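Local coordinates for BH1974 protein (Bacillus halodurans, PDB 3ON5) that belongs to the XdhC/CoxI family and probably assists the maturation of molybdenum-containing xanthine dehydrogenase, with a Rossmann-type domain that may bind a nucleotide, at residues D22-E27 and S197-L202; M55-F58 and Q64-L67; K131-Y136 and K141-V146; V221-V226 and D263-I268. All coordinates share one frame; numbering follows the deposited sequence.

Interaction 1: residues D22-E27 and S197-L202; sequences DIELLE and SPKERL
A salt bridge, a patch of aliphatic packing and one shared water join Ile23 and Glu24, in the first turn of the N-terminal helix 22-30, to the linker that leads into strand 200-205. Lys199 makes both side-chain contacts. Its chain runs extended beyond CG and crosses Ile23 and Glu24 at about a right angle, so its methylenes lie against a branched apolar residue while its amine reaches a carboxylate. Ile23 offers the methyl CG2, 3.8 Å from Lys199 CG and equally far from Lys199 CE. Farther along, Lys199 NZ donates to Glu24 OE2 at 3.0 Å, arriving from above the carboxylate, 62° out of its plane. Glu24 gets there by a bend at chi2 (-63°), which folds the acid back toward the lysine. Strand 200-205 is the central first strand of the parallel, Rossmann-type sheet, and Lys199 lies on the approach to it, so the contact bridges the N-terminal helix and the entrance to that domain. A glutamine in place of Glu24 would probably leave the ammonium of Lys199 without its opposite charge here, with at most a hydrogen bond to an uncharged amide remaining. The backbone is tied as well: a water accepts from Ile23 N at 3.2 Å and donates to Ser197 O at 2.8 Å. Ile23 also packs on Leu137 of helix 124-139, while Asp22 OD2 is hydrogen-bonded to His194 NE2.

Interaction 2: residues M55-F58 and Q64-L67; sequences MMLF and QVGL
Met56, present as selenomethionine, sends its side chain over Gln64-Leu67. CG stands anti to the backbone N (chi1 -174°) and the rest is extended, which carries the tip across the neighbouring strand. CB only skirts Val65 O; CG lies 3.7 Å from Gly66 O; SE passes Leu67 CA at 4.1 Å; and the terminal CE touches both Gly66 O and Gln64 CB, 3.7 Å from the latter. A long, unbranched and flexible chain suits a run past several residues. Gln64 bends at chi2 and lays CG 3.7 Å from Phe58 CD1, its amide turned 36° from the ring plane. With alanine in place of Gln64, the Phe58 ring would probably lose its aliphatic neighbour here and the Met56 methyl part of its support. Gly66 has a positive phi (104°), at which a CB would collide with the preceding carbonyl. Leu57 and Val65 lie side by side, pointing the same way, with CB atoms 3.9 Å apart; both also pack on Leu25 of helix 22-30. Their backbones pair reciprocally, Leu57 N to Val65 O at 2.9 Å and Val65 N to Leu57 O at 3.1 Å. Leu57-Val65 is the hydrogen-bonded pair and Phe58-Gln64 the non-hydrogen-bonded pair of an antiparallel beta hairpin at the margin of the five-stranded sheet.

Interaction 3: residues K131-Y136 and K141-V146; sequences KRVYDY and KSVFHV
Tyr136, Val143 and Lys141 bury the most surface where helix 124-139 turns back into strand 143-149. Tyr136 contributes its base: CB rests 3.9 Å from Val143 CG2, while the ring leads away from 141-146. CG of Tyr136 is anti to its carbonyl carbon (chi1 -81°), and the ring meets Lys141 obliquely, with Tyr136 CD1 4.3 Å from Lys141 CG. The backbone closes the turn, Lys141 N donating to Tyr136 O at 2.9 Å with a bent N-H...O angle of 139°. Lys141 then bends at chi2 and chi4, which curls its amine back to Ser142 O, NZ to O 2.8 Å, and keeps the charge near polar atoms. Val143 points its side chain at the helix. Besides Tyr136 it reaches one turn back, Val143 CG2 lying 4.0 Å from Val133 CG1, and the two valines cross at a slant. Compact branched residues let helix and strand come close, and Phe160 of strand 155-161 packs on both valines. Val133 also touches Leu26 of helix 22-30 and Tyr196 of strand 191-196. The arrangement is a tight alpha-beta connection in which the helix folds onto the antiparallel four-stranded sheet of the BH1974-like central domain, held by the loop residue Lys141 and by Val143, the first residue of the following strand.

Interaction 4: residues V221-V226 and D263-I268; sequences VGFYTV and DDFVLI
Phe223 and Phe265 meet as a T-shaped (edge-to-face) pair: the edge of Phe223 is directed at the face of Phe265. The ring planes stand 79° apart and the centroids are separated by 5.6 Å. A single corner of the Phe223 ring does the touching, CE1 coming 4.0 Å from Phe265 CD1. That corner lies 3.9 Å above the Phe265 plane and is displaced toward the ring's rim, so it faces the CD1-CE1 side of the ring and not its centre. Such a geometry sets the slightly positive hydrogens of one aromatic edge against the electron-rich face of the other, a weak attraction that works without any polar group and therefore suits a buried place.

Each phenylalanine has CG anti to its own carbonyl carbon (chi1 -74° for Phe223), and both CB atoms point at the opposing segment. Their alpha carbons are nevertheless 9.5 Å apart, too far for backbone pairing; strand 200-205 runs between them in the parallel sheet, and the two large rings reach across it. Phe223 follows Gly222, whose positive phi ends helix 211-221 in a Schellman motif, where a side chain would collide with the preceding carbonyl; the chain can then leave the helix toward strand 223-229.

Leu202 of the intervening strand touches both rings. Helix 326-343 covers the pair, Ile341 packing on both phenylalanines and Leu337 on Phe223. Ala218 of helix 211-221 adds to the cover of Phe223, and Tyr290 of strand 290-293 adjoins Phe265.

In the fold
From the N terminus, helix 22-30 opens the long loop that interaction 1 closes some 170 residues later, at the entrance to the parallel sheet. Interactions 2 and 3 both fall within that loop, one after the other: the first a short hairpin closure in the N-terminal antiparallel sheet, the second a helix-to-strand return in the central domain. Helix 22-30 joins them, with Leu25 packing on Met55 and Val65, and Leu26 on Val133. Interaction 4 opens after interaction 1 has closed, and lies across the Rossmann-type sheet; backbone hydrogen bonds of Glu200 and Leu202 with Tyr224 join interactions 1 and 4. Interactions 2 and 4 sit on opposite sides of the chain's centre, their centres about 26 Å apart.

Interaction 1: residues D22-E27 and S197-L202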
loop_
_atom_site.group_PDB
_atom_site.type_symbol
_atom_site.label_atom_id
_atom_site.label_comp_id
_atom_site.label_asym_id
_atom_site.label_seq_id
_atom_site.Cartn_x
_atom_site.Cartn_y
_atom_site.Cartn_z
ATOM N N ASP A 22 -16.754 20.254 7.979
ATOM C CA ASP A 22 -17.287 19.998 9.320
ATOM C C ASP A 22 -18.266 18.793 9.310
ATOM O O ASP A 22 -18.080 17.888 10.123
ATOM C CB ASP A 22 -17.990 21.248 9.903
ATOM C CG ASP A 22 -17.100 22.374 10.412
ATOM O OD1 ASP A 22 -15.922 22.099 10.782
ATOM O OD2 ASP A 22 -17.603 23.512 10.528
ATOM N N ILE A 23 -19.246 18.753 8.367
ATOM C CA ILE A 23 -20.270 17.690 8.279
ATOM C C ILE A 23 -19.604 16.319 7.942
ATOM O O ILE A 23 -20.079 15.289 8.406
ATOM C CB ILE A 23 -21.423 18.037 7.260
ATOM C CG1 ILE A 23 -22.679 17.128 7.457
ATOM C CG2 ILE A 23 -20.951 18.101 5.800
ATOM C CD1 ILE A 23 -24.034 17.578 6.778
ATOM N N GLU A 24 -18.516 16.322 7.170
ATOM C CA GLU A 24 -17.792 15.106 6.799
ATOM C C GLU A 24 -16.955 14.626 8.010
ATOM O O GLU A 24 -16.835 13.420 8.222
ATOM C CB GLU A 24 -16.904 15.333 5.539
ATOM C CG GLU A 24 -17.588 15.943 4.309
ATOM C CD GLU A 24 -18.705 15.174 3.619
ATOM O OE1 GLU A 24 -19.722 14.856 4.278
ATOM O OE2 GLU A 24 -18.611 14.994 2.383
ATOM N N LEU A 25 -16.421 15.571 8.820
ATOM C CA LEU A 25 -15.652 15.242 10.013
ATOM C C LEU A 25 -16.565 14.650 11.073
ATOM O O LEU A 25 -16.235 13.620 11.651
ATOM C CB LEU A 25 -14.938 16.476 10.552
ATOM C CG LEU A 25 -13.648 16.208 11.354
ATOM C CD1 LEU A 25 -12.447 15.918 10.421
ATOM C CD2 LEU A 25 -13.304 17.396 12.193
ATOM N N LEU A 26 -17.731 15.275 11.294
ATOM C CA LEU A 26 -18.752 14.806 12.224
ATOM C C LEU A 26 -19.369 13.497 11.731
ATOM O O LEU A 26 -19.848 12.707 12.546
ATOM C CB LEU A 26 -19.855 15.861 12.430
ATOM C CG LEU A 26 -19.502 17.193 13.074
ATOM C CD1 LEU A 26 -20.722 18.040 13.194
ATOM C CD2 LEU A 26 -18.918 17.019 14.473
ATOM N N GLU A 27 -19.375 13.271 10.404
ATOM C CA GLU A 27 -19.888 12.049 9.790
ATOM C C GLU A 27 -19.007 10.883 10.209
ATOM O O GLU A 27 -19.539 9.842 10.580
ATOM C CB GLU A 27 -19.951 12.178 8.250
ATOM C CG GLU A 27 -20.745 11.082 7.544
ATOM C CD GLU A 27 -20.974 11.278 6.053
ATOM O OE1 GLU A 27 -21.319 12.411 5.640
ATOM O OE2 GLU A 27 -20.904 10.270 5.311
ATOM N N SER A 197 -22.015 24.613 10.165
ATOM C CA SER A 197 -23.109 24.864 9.206
ATOM C C SER A 197 -23.245 23.742 8.186
ATOM O O SER A 197 -22.279 23.012 7.952
ATOM C CB SER A 197 -22.917 26.183 8.470
ATOM O OG SER A 197 -23.362 27.289 9.240
ATOM N N PRO A 198 -24.423 23.565 7.538
ATOM C CA PRO A 198 -24.515 22.523 6.497
ATOM C C PRO A 198 -23.762 22.958 5.227
ATOM O O PRO A 198 -23.330 24.112 5.097
ATOM C CB PRO A 198 -26.029 22.381 6.257
ATOM C CG PRO A 198 -26.705 23.273 7.275
ATOM C CD PRO A 198 -25.695 24.305 7.657
ATOM N N LYS A 199 -23.580 22.028 4.297
ATOM C CA LYS A 199 -22.884 22.303 3.043
ATOM C C LYS A 199 -23.563 23.409 2.199
ATOM O O LYS A 199 -24.787 23.512 2.141
ATOM C CB LYS A 199 -22.799 21.021 2.190
ATOM C CG LYS A 199 -21.762 20.037 2.651
ATOM C CD LYS A 199 -21.704 18.873 1.709
ATOM C CE LYS A 199 -20.559 17.947 2.022
ATOM N NZ LYS A 199 -20.516 16.816 1.058
ATOM N N GLU A 200 -22.752 24.201 1.530
ATOM C CA GLU A 200 -23.201 25.189 0.564
ATOM C C GLU A 200 -23.766 24.445 -0.625
ATOM O O GLU A 200 -23.235 23.391 -0.993
ATOM C CB GLU A 200 -22.054 26.134 0.155
ATOM C CG GLU A 200 -21.483 26.985 1.287
ATOM C CD GLU A 200 -22.411 27.973 1.982
ATOM O OE1 GLU A 200 -23.502 28.276 1.447
ATOM O OE2 GLU A 200 -22.012 28.486 3.052
ATOM N N ARG A 201 -24.887 24.925 -1.179
ATOM C CA ARG A 201 -25.530 24.235 -2.289
ATOM C C ARG A 201 -25.159 24.848 -3.609
ATOM O O ARG A 201 -25.106 26.064 -3.732
ATOM C CB ARG A 201 -27.033 24.260 -2.108
ATOM C CG ARG A 201 -27.571 22.994 -1.493
ATOM C CD ARG A 201 -28.785 23.246 -0.640
ATOM N NE ARG A 201 -29.877 23.969 -1.291
ATOM C CZ ARG A 201 -31.005 23.401 -1.693
ATOM N NH1 ARG A 201 -31.183 22.089 -1.545
ATOM N NH2 ARG A 201 -31.987 24.145 -2.212
ATOM N N LEU A 202 -24.886 23.986 -4.591
ATOM C CA LEU A 202 -24.576 24.356 -5.964
ATOM C C LEU A 202 -25.556 23.655 -6.869
ATOM O O LEU A 202 -25.512 22.423 -7.005
ATOM C CB LEU A 202 -23.130 24.029 -6.337
ATOM C CG LEU A 202 -22.711 24.376 -7.763
ATOM C CD1 LEU A 202 -22.630 25.874 -7.957
ATOM C CD2 LEU A 202 -21.387 23.729 -8.102
HETATM O O HOH W 1 -20.512 21.242 6.727
#

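Interaction 2: residues M55-F58 and Q64-L67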
loop_
_atom_site.group_PDB
_atom_site.type_symbol
_atom_site.label_atom_id
_atom_site.label_comp_id
_atom_site.label_asym_id
_atom_site.label_seq_id
_atom_site.Cartn_x
_atom_site.Cartn_y
_atom_site.Cartn_z
HETATM N N MSE A 55 -10.122 21.786 12.467
HETATM C CA MSE A 55 -10.188 20.567 13.250
HETATM C C MSE A 55 -9.525 19.399 12.556
HETATM O O MSE A 55 -9.317 19.379 11.338
HETATM C CB MSE A 55 -11.629 20.198 13.561
HETATM C CG MSE A 55 -12.282 21.131 14.509
HETATM SE SE MSE A 55 -14.170 20.871 14.409
HETATM C CE MSE A 55 -14.660 22.599 15.344
HETATM N N MSE A 56 -9.254 18.391 13.361
HETATM C CA MSE A 56 -8.533 17.191 13.027
HETATM C C MSE A 56 -8.858 16.084 14.023
HETATM O O MSE A 56 -8.993 16.365 15.223
HETATM C CB MSE A 56 -7.047 17.556 13.076
HETATM C CG MSE A 56 -6.167 16.491 12.635
HETATM SE SE MSE A 56 -4.362 17.056 12.900
HETATM C CE MSE A 56 -3.685 15.354 12.103
ATOM N N LEU A 57 -8.950 14.836 13.551
ATOM C CA LEU A 57 -9.247 13.707 14.415
ATOM C C LEU A 57 -8.058 12.783 14.569
ATOM O O LEU A 57 -7.510 12.318 13.585
ATOM C CB LEU A 57 -10.436 12.914 13.869
ATOM C CG LEU A 57 -11.809 13.553 14.036
ATOM C CD1 LEU A 57 -12.847 12.838 13.186
ATOM C CD2 LEU A 57 -12.246 13.567 15.502
ATOM N N PHE A 58 -7.672 12.506 15.809
ATOM C CA PHE A 58 -6.644 11.528 16.149
ATOM C C PHE A 58 -7.353 10.289 16.590
ATOM O O PHE A 58 -8.181 10.334 17.499
ATOM C CB PHE A 58 -5.656 12.042 17.205
ATOM C CG PHE A 58 -4.758 13.134 16.678
ATOM C CD1 PHE A 58 -3.569 12.824 16.023
ATOM C CD2 PHE A 58 -5.120 14.475 16.803
ATOM C CE1 PHE A 58 -2.773 13.818 15.479
ATOM C CE2 PHE A 58 -4.313 15.475 16.271
ATOM C CZ PHE A 58 -3.149 15.135 15.597
ATOM N N GLN A 64 -5.479 9.613 10.888
ATOM C CA GLN A 64 -5.814 10.993 11.184
ATOM C C GLN A 64 -6.741 11.496 10.103
ATOM O O GLN A 64 -6.559 11.175 8.927
ATOM C CB GLN A 64 -4.543 11.843 11.313
ATOM C CG GLN A 64 -3.803 11.530 12.602
ATOM C CD GLN A 64 -2.324 11.377 12.435
ATOM O OE1 GLN A 64 -1.642 12.208 11.814
ATOM N NE2 GLN A 64 -1.785 10.341 13.069
ATOM N N VAL A 65 -7.776 12.211 10.515
ATOM C CA VAL A 65 -8.788 12.774 9.637
ATOM C C VAL A 65 -8.614 14.296 9.687
ATOM O O VAL A 65 -9.014 14.927 10.666
ATOM C CB VAL A 65 -10.201 12.291 10.059
ATOM C CG1 VAL A 65 -11.273 12.815 9.112
ATOM C CG2 VAL A 65 -10.272 10.767 10.158
ATOM N N GLY A 66 -7.978 14.852 8.656
ATOM C CA GLY A 66 -7.653 16.272 8.527
ATOM C C GLY A 66 -6.181 16.535 8.804
ATOM O O GLY A 66 -5.419 15.601 9.105
ATOM N N LEU A 67 -5.745 17.808 8.644
ATOM C CA LEU A 67 -4.384 18.259 8.998
ATOM C C LEU A 67 -4.471 19.706 9.477
ATOM O O LEU A 67 -5.436 20.417 9.154
ATOM C CB LEU A 67 -3.284 18.097 7.912
ATOM C CG LEU A 67 -3.324 18.977 6.664
ATOM C CD1 LEU A 67 -1.930 19.212 6.108
ATOM C CD2 LEU A 67 -4.230 18.396 5.628
#

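Interaction 3: residues K131-Y136 and K141-V146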
loop_
_atom_site.group_PDB
_atom_site.type_symbol
_atom_site.label_atom_id
_atom_site.label_comp_id
_atom_site.label_asym_id
_atom_site.label_seq_id
_atom_site.Cartn_x
_atom_site.Cartn_y
_atom_site.Cartn_z
ATOM N N LYS A 131 -23.084 13.667 17.399
ATOM C CA LYS A 131 -24.014 12.903 16.561
ATOM C C LYS A 131 -25.297 13.729 16.387
ATOM O O LYS A 131 -25.850 13.741 15.295
ATOM C CB LYS A 131 -24.290 11.512 17.168
ATOM C CG LYS A 131 -25.133 10.553 16.316
ATOM C CD LYS A 131 -26.632 10.609 16.654
ATOM C CE LYS A 131 -27.501 9.605 15.923
ATOM N NZ LYS A 131 -27.548 9.838 14.452
ATOM N N ARG A 132 -25.727 14.458 17.443
ATOM C CA ARG A 132 -26.903 15.328 17.438
ATOM C C ARG A 132 -26.639 16.553 16.555
ATOM O O ARG A 132 -27.544 16.977 15.841
ATOM C CB ARG A 132 -27.289 15.745 18.866
ATOM C CG ARG A 132 -28.691 16.338 18.965
ATOM C CD ARG A 132 -29.150 16.492 20.396
ATOM N NE ARG A 132 -30.517 17.019 20.485
ATOM C CZ ARG A 132 -31.160 17.247 21.631
ATOM N NH1 ARG A 132 -30.570 16.997 22.796
ATOM N NH2 ARG A 132 -32.399 17.728 21.619
ATOM N N VAL A 133 -25.394 17.095 16.565
ATOM C CA VAL A 133 -24.982 18.231 15.732
ATOM C C VAL A 133 -25.120 17.827 14.253
ATOM O O VAL A 133 -25.786 18.525 13.488
ATOM C CB VAL A 133 -23.555 18.708 16.069
ATOM C CG1 VAL A 133 -23.156 19.895 15.205
ATOM C CG2 VAL A 133 -23.437 19.067 17.539
ATOM N N TYR A 134 -24.555 16.660 13.886
ATOM C CA TYR A 134 -24.595 16.086 12.542
ATOM C C TYR A 134 -26.050 15.964 12.047
ATOM O O TYR A 134 -26.361 16.461 10.963
ATOM C CB TYR A 134 -23.893 14.728 12.548
ATOM C CG TYR A 134 -24.002 13.945 11.263
ATOM C CD1 TYR A 134 -23.180 14.236 10.175
ATOM C CD2 TYR A 134 -24.859 12.852 11.163
ATOM C CE1 TYR A 134 -23.251 13.491 8.998
ATOM C CE2 TYR A 134 -24.946 12.106 9.990
ATOM C CZ TYR A 134 -24.135 12.422 8.913
ATOM O OH TYR A 134 -24.231 11.660 7.768
ATOM N N ASP A 135 -26.944 15.390 12.865
ATOM C CA ASP A 135 -28.364 15.251 12.531
ATOM C C ASP A 135 -29.014 16.614 12.242
ATOM O O ASP A 135 -29.845 16.680 11.340
ATOM C CB ASP A 135 -29.132 14.536 13.652
ATOM C CG ASP A 135 -28.703 13.096 13.883
ATOM O OD1 ASP A 135 -27.945 12.549 13.027
ATOM O OD2 ASP A 135 -29.128 12.506 14.909
ATOM N N TYR A 136 -28.633 17.691 12.962
ATOM C CA TYR A 136 -29.200 19.014 12.697
ATOM C C TYR A 136 -28.654 19.578 11.382
ATOM O O TYR A 136 -29.396 20.273 10.696
ATOM C CB TYR A 136 -28.959 20.012 13.845
ATOM C CG TYR A 136 -29.947 19.856 14.981
ATOM C CD1 TYR A 136 -31.253 20.321 14.863
ATOM C CD2 TYR A 136 -29.567 19.281 16.188
ATOM C CE1 TYR A 136 -32.171 20.171 15.899
ATOM C CE2 TYR A 136 -30.476 19.126 17.233
ATOM C CZ TYR A 136 -31.782 19.564 17.079
ATOM O OH TYR A 136 -32.694 19.432 18.100
ATOM N N LYS A 141 -30.193 22.742 9.516
ATOM C CA LYS A 141 -30.064 23.732 10.592
ATOM C C LYS A 141 -28.582 23.854 11.062
ATOM O O LYS A 141 -27.948 22.845 11.331
ATOM C CB LYS A 141 -30.987 23.342 11.776
ATOM C CG LYS A 141 -30.927 24.230 13.036
ATOM C CD LYS A 141 -31.662 25.577 12.917
ATOM C CE LYS A 141 -31.321 26.563 14.020
ATOM N NZ LYS A 141 -29.959 27.156 13.855
ATOM N N SER A 142 -28.039 25.088 11.130
ATOM C CA SER A 142 -26.691 25.386 11.640
ATOM C C SER A 142 -26.674 25.272 13.184
ATOM O O SER A 142 -27.729 25.404 13.827
ATOM C CB SER A 142 -26.231 26.781 11.205
ATOM O OG SER A 142 -26.159 26.947 9.798
ATOM N N VAL A 143 -25.490 25.023 13.780
ATOM C CA VAL A 143 -25.348 24.865 15.233
ATOM C C VAL A 143 -24.212 25.775 15.737
ATOM O O VAL A 143 -23.105 25.720 15.211
ATOM C CB VAL A 143 -25.099 23.373 15.622
ATOM C CG1 VAL A 143 -24.914 23.204 17.132
ATOM C CG2 VAL A 143 -26.211 22.460 15.107
ATOM N N PHE A 144 -24.481 26.588 16.756
ATOM C CA PHE A 144 -23.466 27.474 17.316
ATOM C C PHE A 144 -22.801 26.795 18.497
ATOM O O PHE A 144 -23.435 26.544 19.521
ATOM C CB PHE A 144 -24.062 28.834 17.727
ATOM C CG PHE A 144 -23.018 29.878 18.040
ATOM C CD1 PHE A 144 -22.451 29.964 19.307
ATOM C CD2 PHE A 144 -22.614 30.790 17.078
ATOM C CE1 PHE A 144 -21.476 30.927 19.593
ATOM C CE2 PHE A 144 -21.649 31.761 17.370
ATOM C CZ PHE A 144 -21.093 31.827 18.626
ATOM N N HIS A 145 -21.517 26.525 18.367
ATOM C CA HIS A 145 -20.759 25.857 19.412
ATOM C C HIS A 145 -19.906 26.845 20.180
ATOM O O HIS A 145 -19.321 27.745 19.586
ATOM C CB HIS A 145 -19.885 24.760 18.794
ATOM C CG HIS A 145 -19.056 23.995 19.780
ATOM N ND1 HIS A 145 -19.620 23.417 20.901
ATOM C CD2 HIS A 145 -17.746 23.662 19.732
ATOM C CE1 HIS A 145 -18.635 22.787 21.513
ATOM N NE2 HIS A 145 -17.493 22.905 20.845
ATOM N N VAL A 146 -19.826 26.661 21.505
ATOM C CA VAL A 146 -19.024 27.495 22.390
ATOM C C VAL A 146 -18.349 26.603 23.444
ATOM O O VAL A 146 -18.979 25.695 23.986
ATOM C CB VAL A 146 -19.855 28.642 23.046
ATOM C CG1 VAL A 146 -21.047 28.123 23.863
ATOM C CG2 VAL A 146 -18.974 29.574 23.887
#

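Interaction 4: residues V221-V226 and D263-I268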
loop_
_atom_site.group_PDB
_atom_site.type_symbol
_atom_site.label_atom_id
_atom_site.label_comp_id
_atom_site.label_asym_id
_atom_site.label_seq_id
_atom_site.Cartn_x
_atom_site.Cartn_y
_atom_site.Cartn_z
ATOM N N VAL A 221 -14.400 20.113 -3.034
ATOM C CA VAL A 221 -14.181 21.360 -2.298
ATOM C C VAL A 221 -15.261 21.521 -1.189
ATOM O O VAL A 221 -15.033 22.308 -0.267
ATOM C CB VAL A 221 -14.146 22.570 -3.270
ATOM C CG1 VAL A 221 -14.394 23.900 -2.564
ATOM C CG2 VAL A 221 -12.826 22.592 -4.042
ATOM N N GLY A 222 -16.365 20.764 -1.242
ATOM C CA GLY A 222 -17.353 20.784 -0.167
ATOM C C GLY A 222 -18.764 21.264 -0.444
ATOM O O GLY A 222 -19.520 21.549 0.501
ATOM N N PHE A 223 -19.150 21.331 -1.724
ATOM C CA PHE A 223 -20.497 21.733 -2.076
ATOM C C PHE A 223 -21.461 20.582 -2.135
ATOM O O PHE A 223 -21.107 19.463 -2.533
ATOM C CB PHE A 223 -20.518 22.417 -3.437
ATOM C CG PHE A 223 -19.970 23.817 -3.479
ATOM C CD1 PHE A 223 -20.777 24.907 -3.166
ATOM C CD2 PHE A 223 -18.681 24.054 -3.916
ATOM C CE1 PHE A 223 -20.276 26.206 -3.237
ATOM C CE2 PHE A 223 -18.182 25.356 -3.989
ATOM C CZ PHE A 223 -18.975 26.420 -3.641
ATOM N N TYR A 224 -22.719 20.874 -1.776
ATOM C CA TYR A 224 -23.853 19.973 -1.987
ATOM C C TYR A 224 -24.260 20.205 -3.436
ATOM O O TYR A 224 -24.571 21.341 -3.787
ATOM C CB TYR A 224 -24.976 20.211 -0.970
ATOM C CG TYR A 224 -26.120 19.227 -1.088
ATOM C CD1 TYR A 224 -26.125 18.047 -0.354
ATOM C CD2 TYR A 224 -27.229 19.502 -1.897
ATOM C CE1 TYR A 224 -27.201 17.162 -0.417
ATOM C CE2 TYR A 224 -28.298 18.615 -1.984
ATOM C CZ TYR A 224 -28.280 17.451 -1.238
ATOM O OH TYR A 224 -29.327 16.582 -1.304
ATOM N N THR A 225 -24.119 19.193 -4.302
ATOM C CA THR A 225 -24.370 19.388 -5.722
ATOM C C THR A 225 -25.699 18.756 -6.159
ATOM O O THR A 225 -25.989 17.596 -5.853
ATOM C CB THR A 225 -23.217 18.836 -6.574
ATOM O OG1 THR A 225 -22.959 17.497 -6.172
ATOM C CG2 THR A 225 -21.931 19.666 -6.437
ATOM N N VAL A 226 -26.499 19.575 -6.879
ATOM C CA VAL A 226 -27.766 19.208 -7.502
ATOM C C VAL A 226 -27.593 19.427 -9.007
ATOM O O VAL A 226 -27.260 20.531 -9.443
ATOM C CB VAL A 226 -29.028 19.953 -6.924
ATOM C CG1 VAL A 226 -30.292 19.632 -7.720
ATOM C CG2 VAL A 226 -29.233 19.632 -5.448
ATOM N N ASP A 263 -29.253 31.690 -0.182
ATOM C CA ASP A 263 -27.852 31.386 0.114
ATOM C C ASP A 263 -27.280 30.325 -0.872
ATOM O O ASP A 263 -26.108 29.934 -0.744
ATOM C CB ASP A 263 -27.694 30.911 1.577
ATOM C CG ASP A 263 -28.492 29.679 2.001
ATOM O OD1 ASP A 263 -29.708 29.627 1.704
ATOM O OD2 ASP A 263 -27.929 28.824 2.740
ATOM N N ASP A 264 -28.088 29.900 -1.875
ATOM C CA ASP A 264 -27.675 28.917 -2.874
ATOM C C ASP A 264 -26.866 29.572 -4.012
ATOM O O ASP A 264 -26.949 30.791 -4.240
ATOM C CB ASP A 264 -28.902 28.173 -3.465
ATOM C CG ASP A 264 -29.630 27.214 -2.536
ATOM O OD1 ASP A 264 -28.987 26.679 -1.600
ATOM O OD2 ASP A 264 -30.818 26.933 -2.791
ATOM N N PHE A 265 -26.099 28.720 -4.733
ATOM C CA PHE A 265 -25.273 29.039 -5.902
ATOM C C PHE A 265 -25.873 28.375 -7.135
ATOM O O PHE A 265 -26.072 27.156 -7.145
ATOM C CB PHE A 265 -23.805 28.583 -5.691
ATOM C CG PHE A 265 -23.094 29.254 -4.539
ATOM C CD1 PHE A 265 -23.261 28.798 -3.233
ATOM C CD2 PHE A 265 -22.228 30.315 -4.761
ATOM C CE1 PHE A 265 -22.630 29.441 -2.162
ATOM C CE2 PHE A 265 -21.580 30.946 -3.691
ATOM C CZ PHE A 265 -21.791 30.504 -2.398
ATOM N N VAL A 266 -26.182 29.166 -8.161
ATOM C CA VAL A 266 -26.786 28.626 -9.373
ATOM C C VAL A 266 -25.778 28.726 -10.517
ATOM O O VAL A 266 -25.065 29.733 -10.661
ATOM C CB VAL A 266 -28.134 29.300 -9.731
ATOM C CG1 VAL A 266 -28.698 28.741 -11.039
ATOM C CG2 VAL A 266 -29.149 29.124 -8.598
ATOM N N LEU A 267 -25.746 27.665 -11.342
ATOM C CA LEU A 267 -24.892 27.538 -12.508
ATOM C C LEU A 267 -25.735 27.059 -13.689
ATOM O O LEU A 267 -26.249 25.938 -13.667
ATOM C CB LEU A 267 -23.787 26.562 -12.133
ATOM C CG LEU A 267 -22.400 26.722 -12.723
ATOM C CD1 LEU A 267 -21.909 28.153 -12.693
ATOM C CD2 LEU A 267 -21.484 25.927 -11.923
ATOM N N ILE A 268 -25.969 27.961 -14.657
ATOM C CA ILE A 268 -26.784 27.762 -15.855
ATOM C C ILE A 268 -25.857 27.362 -17.005
ATOM O O ILE A 268 -25.113 28.207 -17.520
ATOM C CB ILE A 268 -27.605 29.056 -16.181
ATOM C CG1 ILE A 268 -28.317 29.641 -14.945
ATOM C CG2 ILE A 268 -28.577 28.814 -17.307
ATOM C CD1 ILE A 268 -29.088 30.963 -15.199
#